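Local coordinates for protein MucR Phosphodiesterase (PDB 5M1T) that is an EAL-domain protein of the phosphodiesterase family, with a magnesium-containing pocket built on a barrel-like alpha/beta fold, at residues P52-P60 and Q251-N260. Numbering follows the deposited sequence.
Sequences PKVLAPNGP and QEFLTRLGCN
Two hydrogen bonds join the hairpin turn around Ala56 and Pro57 to helix 248-257 and the loop after it, where the first strand of the EAL barrel meets its last. Ala56 N, just past the end of strand 46-55, donates to Asn260 O (3.0 Å, N-H...O angle 163°). This bond continues the strand pairing, since Val54 bonds through its backbone to Leu262 of strand 261-263, which closes the sheet. Asn260 O also receives a CA-H...O contact from Leu55 CA at 3.5 Å, while Asn260 CB points away from the hairpin and OD1 accepts from Ile240 N.

The second bond is made by the turn itself, which has a cis peptide before Pro57. Gln251 NE2 reaches Pro57 O at 2.6 Å; the oxygen lies in the amide plane of Gln251, yet the donor stands about 60° out of the carbonyl plane, above it rather than on a lone pair. An extended side chain, with CG anti to the backbone N (chi1 174°), carries the amide across to the turn.

Gly258, with positive phi, leaves helical phi/psi in a Schellman motif: Cys259 N bonds back to Leu254 O and, weakly, Gly258 N to Thr255 O. Between the two cross-segment bonds, Ala56 CB packs against Cys259 O, and Pro57 lies against Thr255, the pair with the nearest CA atoms. The Thr255 hydroxyl faces carbon here, with OG1 3.3 Å from Pro57 CA, but donates back to Gln251 O. Gln251 O accepts twice, from Thr255 N and Thr255 OG1, which approach opposite faces of its carbonyl plane, each at 2.9 Å.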
ATOM      1  N   PRO A  52      -0.102   5.067  28.102  1.00 23.52           N
ATOM      2  CA  PRO A  52      -1.408   4.595  28.566  1.00 23.90           C
ATOM      3  C   PRO A  52      -2.573   5.266  27.889  1.00 24.26           C
ATOM      4  O   PRO A  52      -2.516   6.493  27.667  1.00 24.07           O
ATOM      5  CB  PRO A  52      -1.430   5.000  30.040  1.00 24.15           C
ATOM      6  CG  PRO A  52      -0.019   5.230  30.447  1.00 24.11           C
ATOM      7  CD  PRO A  52       0.741   5.576  29.202  1.00 24.17           C
ATOM      8  N   LYS A  53      -3.595   4.496  27.523  1.00 25.39           N
ATOM      9  CA  LYS A  53      -4.881   5.083  27.131  1.00 27.63           C
ATOM     10  C   LYS A  53      -5.790   4.688  28.287  1.00 28.07           C
ATOM     11  O   LYS A  53      -5.764   3.541  28.734  1.00 27.89           O
ATOM     12  CB  LYS A  53      -5.458   4.533  25.819  1.00 29.03           C
ATOM     13  CG  LYS A  53      -4.503   4.561  24.622  1.00 31.63           C
ATOM     14  CD  LYS A  53      -4.926   3.591  23.505  1.00 33.52           C
ATOM     15  CE  LYS A  53      -6.420   3.685  23.210  1.00 34.60           C
ATOM     16  NZ  LYS A  53      -6.815   2.575  22.297  1.00 36.14           N
ATOM     17  N   VAL A  54      -6.584   5.634  28.757  1.00 28.42           N
ATOM     18  CA  VAL A  54      -7.319   5.475  30.019  1.00 29.87           C
ATOM     19  C   VAL A  54      -8.780   5.828  29.810  1.00 29.29           C
ATOM     20  O   VAL A  54      -9.055   6.790  29.102  1.00 28.10           O
ATOM     21  CB  VAL A  54      -6.662   6.414  31.051  1.00 31.30           C
ATOM     22  CG1 VAL A  54      -7.526   6.663  32.239  1.00 33.74           C
ATOM     23  CG2 VAL A  54      -5.358   5.808  31.520  1.00 31.94           C
ATOM     24  N   LEU A  55      -9.715   5.072  30.411  1.00 30.31           N
ATOM     25  CA  LEU A  55     -11.128   5.478  30.383  1.00 31.93           C
ATOM     26  C   LEU A  55     -11.283   6.824  31.088  1.00 30.54           C
ATOM     27  O   LEU A  55     -10.588   7.117  32.051  1.00 28.98           O
ATOM     28  CB  LEU A  55     -12.105   4.424  30.948  1.00 34.19           C
ATOM     29  CG  LEU A  55     -12.356   3.162  30.061  1.00 35.76           C
ATOM     30  CD1 LEU A  55     -13.568   2.368  30.547  1.00 37.30           C
ATOM     31  CD2 LEU A  55     -12.500   3.418  28.554  1.00 34.98           C
ATOM     32  N   ALA A  56     -12.123   7.670  30.521  1.00 30.23           N
ATOM     33  CA  ALA A  56     -12.285   9.034  30.996  1.00 30.33           C
ATOM     34  C   ALA A  56     -13.146   9.041  32.269  1.00 30.97           C
ATOM     35  O   ALA A  56     -14.148   8.353  32.319  1.00 31.27           O
ATOM     36  CB  ALA A  56     -12.961   9.848  29.918  1.00 29.91           C
ATOM     37  N   PRO A  57     -12.796   9.820  33.285  1.00 31.62           N
ATOM     38  CA  PRO A  57     -11.690  10.764  33.285  1.00 32.83           C
ATOM     39  C   PRO A  57     -10.315  10.179  33.623  1.00 34.85           C
ATOM     40  O   PRO A  57      -9.300  10.703  33.173  1.00 33.95           O
ATOM     41  CB  PRO A  57     -12.086  11.723  34.406  1.00 32.86           C
ATOM     42  CG  PRO A  57     -12.829  10.853  35.382  1.00 32.42           C
ATOM     43  CD  PRO A  57     -13.601   9.898  34.522  1.00 32.45           C
ATOM     44  N   ASN A  58     -10.282   9.145  34.454  1.00 38.01           N
ATOM     45  CA  ASN A  58      -9.009   8.577  34.887  1.00 41.45           C
ATOM     46  C   ASN A  58      -9.127   7.086  35.150  1.00 42.53           C
ATOM     47  O   ASN A  58      -8.355   6.537  35.908  1.00 42.83           O
ATOM     48  CB  ASN A  58      -8.574   9.288  36.147  1.00 44.18           C
ATOM     49  CG  ASN A  58      -7.090   9.459  36.218  1.00 47.15           C
ATOM     50  OD1 ASN A  58      -6.331   8.770  35.522  1.00 50.83           O
ATOM     51  ND2 ASN A  58      -6.654  10.387  37.057  1.00 48.94           N
ATOM     52  N   GLY A  59     -10.124   6.477  34.489  1.00 45.04           N
ATOM     53  CA  GLY A  59     -10.771   5.195  34.852  1.00 43.36           C
ATOM     54  C   GLY A  59      -9.715   4.199  34.549  1.00 43.53           C
ATOM     55  O   GLY A  59      -8.579   4.610  34.340  1.00 48.20           O
ATOM     56  N   PRO A  60     -10.054   2.906  34.471  1.00 40.69           N
ATOM     57  CA  PRO A  60      -8.950   1.983  34.220  1.00 40.33           C
ATOM     58  C   PRO A  60      -8.237   2.246  32.876  1.00 39.48           C
ATOM     59  O   PRO A  60      -8.836   2.676  31.879  1.00 37.36           O
ATOM     60  CB  PRO A  60      -9.625   0.609  34.187  1.00 40.13           C
ATOM     61  CG  PRO A  60     -10.996   0.895  33.691  1.00 40.66           C
ATOM     62  CD  PRO A  60     -11.354   2.298  34.166  1.00 41.34           C
ATOM     63  N   GLN A 251      -9.003  17.624  30.784  1.00 26.42           N
ATOM     64  CA  GLN A 251      -9.527  16.346  31.256  1.00 27.38           C
ATOM     65  C   GLN A 251     -10.992  16.467  31.621  1.00 28.47           C
ATOM     66  O   GLN A 251     -11.809  15.687  31.178  1.00 28.74           O
ATOM     67  CB  GLN A 251      -8.733  15.884  32.484  1.00 27.69           C
ATOM     68  CG  GLN A 251      -9.297  14.639  33.127  1.00 28.07           C
ATOM     69  CD  GLN A 251      -8.490  14.149  34.300  1.00 28.80           C
ATOM     70  OE1 GLN A 251      -8.062  14.937  35.142  1.00 28.93           O
ATOM     71  NE2 GLN A 251      -8.309  12.824  34.387  1.00 28.76           N
ATOM     72  N   GLU A 252     -11.317  17.452  32.437  1.00 30.88           N
ATOM     73  CA  GLU A 252     -12.703  17.679  32.879  1.00 33.07           C
ATOM     74  C   GLU A 252     -13.611  17.976  31.701  1.00 31.51           C
ATOM     75  O   GLU A 252     -14.687  17.416  31.603  1.00 31.38           O
ATOM     76  CB  GLU A 252     -12.779  18.826  33.891  1.00 35.94           C
ATOM     77  CG  GLU A 252     -14.159  19.026  34.517  1.00 39.69           C
ATOM     78  CD  GLU A 252     -15.134  19.850  33.644  1.00 43.52           C
ATOM     79  OE1 GLU A 252     -14.708  20.731  32.855  1.00 46.12           O
ATOM     80  OE2 GLU A 252     -16.373  19.635  33.740  1.00 48.57           O
ATOM     81  N   PHE A 253     -13.176  18.848  30.808  1.00 29.40           N
ATOM     82  CA  PHE A 253     -14.002  19.232  29.685  1.00 29.21           C
ATOM     83  C   PHE A 253     -14.219  18.058  28.731  1.00 28.05           C
ATOM     84  O   PHE A 253     -15.324  17.769  28.272  1.00 27.25           O
ATOM     85  CB  PHE A 253     -13.350  20.437  28.967  1.00 29.92           C
ATOM     86  CG  PHE A 253     -13.871  20.668  27.610  1.00 29.96           C
ATOM     87  CD1 PHE A 253     -15.110  21.224  27.427  1.00 30.42           C
ATOM     88  CD2 PHE A 253     -13.141  20.272  26.503  1.00 30.42           C
ATOM     89  CE1 PHE A 253     -15.612  21.418  26.148  1.00 30.76           C
ATOM     90  CE2 PHE A 253     -13.634  20.467  25.225  1.00 30.19           C
ATOM     91  CZ  PHE A 253     -14.863  21.051  25.048  1.00 30.34           C
ATOM     92  N   LEU A 254     -13.148  17.341  28.454  1.00 27.82           N
ATOM     93  CA  LEU A 254     -13.253  16.212  27.523  1.00 26.71           C
ATOM     94  C   LEU A 254     -14.127  15.129  28.099  1.00 25.95           C
ATOM     95  O   LEU A 254     -14.847  14.451  27.380  1.00 24.38           O
ATOM     96  CB  LEU A 254     -11.857  15.687  27.199  1.00 25.92           C
ATOM     97  CG  LEU A 254     -11.064  16.693  26.372  1.00 26.04           C
ATOM     98  CD1 LEU A 254      -9.583  16.373  26.405  1.00 26.06           C
ATOM     99  CD2 LEU A 254     -11.567  16.760  24.935  1.00 26.18           C
ATOM    100  N   THR A 255     -14.055  14.960  29.420  1.00 26.64           N
ATOM    101  CA  THR A 255     -14.880  13.963  30.084  1.00 27.14           C
ATOM    102  C   THR A 255     -16.365  14.341  29.982  1.00 27.21           C
ATOM    103  O   THR A 255     -17.217  13.510  29.618  1.00 26.48           O
ATOM    104  CB  THR A 255     -14.404  13.749  31.537  1.00 28.08           C
ATOM    105  OG1 THR A 255     -13.089  13.144  31.501  1.00 28.61           O
ATOM    106  CG2 THR A 255     -15.361  12.819  32.325  1.00 28.29           C
ATOM    107  N   ARG A 256     -16.667  15.603  30.270  1.00 27.87           N
ATOM    108  CA  ARG A 256     -18.032  16.091  30.213  1.00 29.14           C
ATOM    109  C   ARG A 256     -18.619  15.978  28.814  1.00 28.21           C
ATOM    110  O   ARG A 256     -19.816  15.737  28.670  1.00 27.77           O
ATOM    111  CB  ARG A 256     -18.128  17.537  30.720  1.00 31.01           C
ATOM    112  CG  ARG A 256     -19.554  18.068  30.726  1.00 32.53           C
ATOM    113  CD  ARG A 256     -19.739  19.330  31.540  1.00 34.42           C
ATOM    114  NE  ARG A 256     -18.574  20.224  31.550  1.00 35.27           N
ATOM    115  CZ  ARG A 256     -18.323  21.194  30.672  1.00 35.94           C
ATOM    116  NH1 ARG A 256     -19.107  21.413  29.618  1.00 35.59           N
ATOM    117  NH2 ARG A 256     -17.230  21.929  30.829  1.00 37.79           N
ATOM    118  N   LEU A 257     -17.783  16.132  27.789  1.00 28.16           N
ATOM    119  CA  LEU A 257     -18.233  15.961  26.408  1.00 28.30           C
ATOM    120  C   LEU A 257     -18.637  14.533  26.113  1.00 28.12           C
ATOM    121  O   LEU A 257     -19.442  14.270  25.245  1.00 28.21           O
ATOM    122  CB  LEU A 257     -17.125  16.321  25.418  1.00 28.40           C
ATOM    123  CG  LEU A 257     -16.823  17.778  25.105  1.00 28.41           C
ATOM    124  CD1 LEU A 257     -16.039  17.801  23.795  1.00 27.78           C
ATOM    125  CD2 LEU A 257     -18.095  18.601  25.016  1.00 28.61           C
ATOM    126  N   GLY A 258     -18.018  13.601  26.808  1.00 28.48           N
ATOM    127  CA  GLY A 258     -18.341  12.215  26.634  1.00 28.77           C
ATOM    128  C   GLY A 258     -17.284  11.448  25.871  1.00 28.72           C
ATOM    129  O   GLY A 258     -17.606  10.453  25.275  1.00 29.15           O
ATOM    130  N   CYS A 259     -16.025  11.881  25.901  1.00 29.40           N
ATOM    131  CA  CYS A 259     -14.947  11.083  25.311  1.00 30.13           C
ATOM    132  C   CYS A 259     -14.880   9.746  26.053  1.00 29.99           C
ATOM    133  O   CYS A 259     -15.066   9.711  27.258  1.00 30.08           O
ATOM    134  CB  CYS A 259     -13.592  11.796  25.398  1.00 29.94           C
ATOM    135  SG  CYS A 259     -13.456  13.251  24.352  1.00 31.71           S
ATOM    136  N   ASN A 260     -14.605   8.667  25.338  1.00 29.75           N
ATOM    137  CA  ASN A 260     -14.564   7.355  25.956  1.00 30.05           C
ATOM    138  C   ASN A 260     -13.254   7.225  26.707  1.00 29.83           C
ATOM    139  O   ASN A 260     -13.244   6.851  27.886  1.00 30.57           O
ATOM    140  CB  ASN A 260     -14.761   6.255  24.906  1.00 30.42           C
ATOM    141  CG  ASN A 260     -16.084   6.422  24.151  1.00 32.80           C
ATOM    142  OD1 ASN A 260     -16.149   7.002  23.045  1.00 32.18           O
ATOM    143  ND2 ASN A 260     -17.169   5.970  24.782  1.00 34.13           N
TER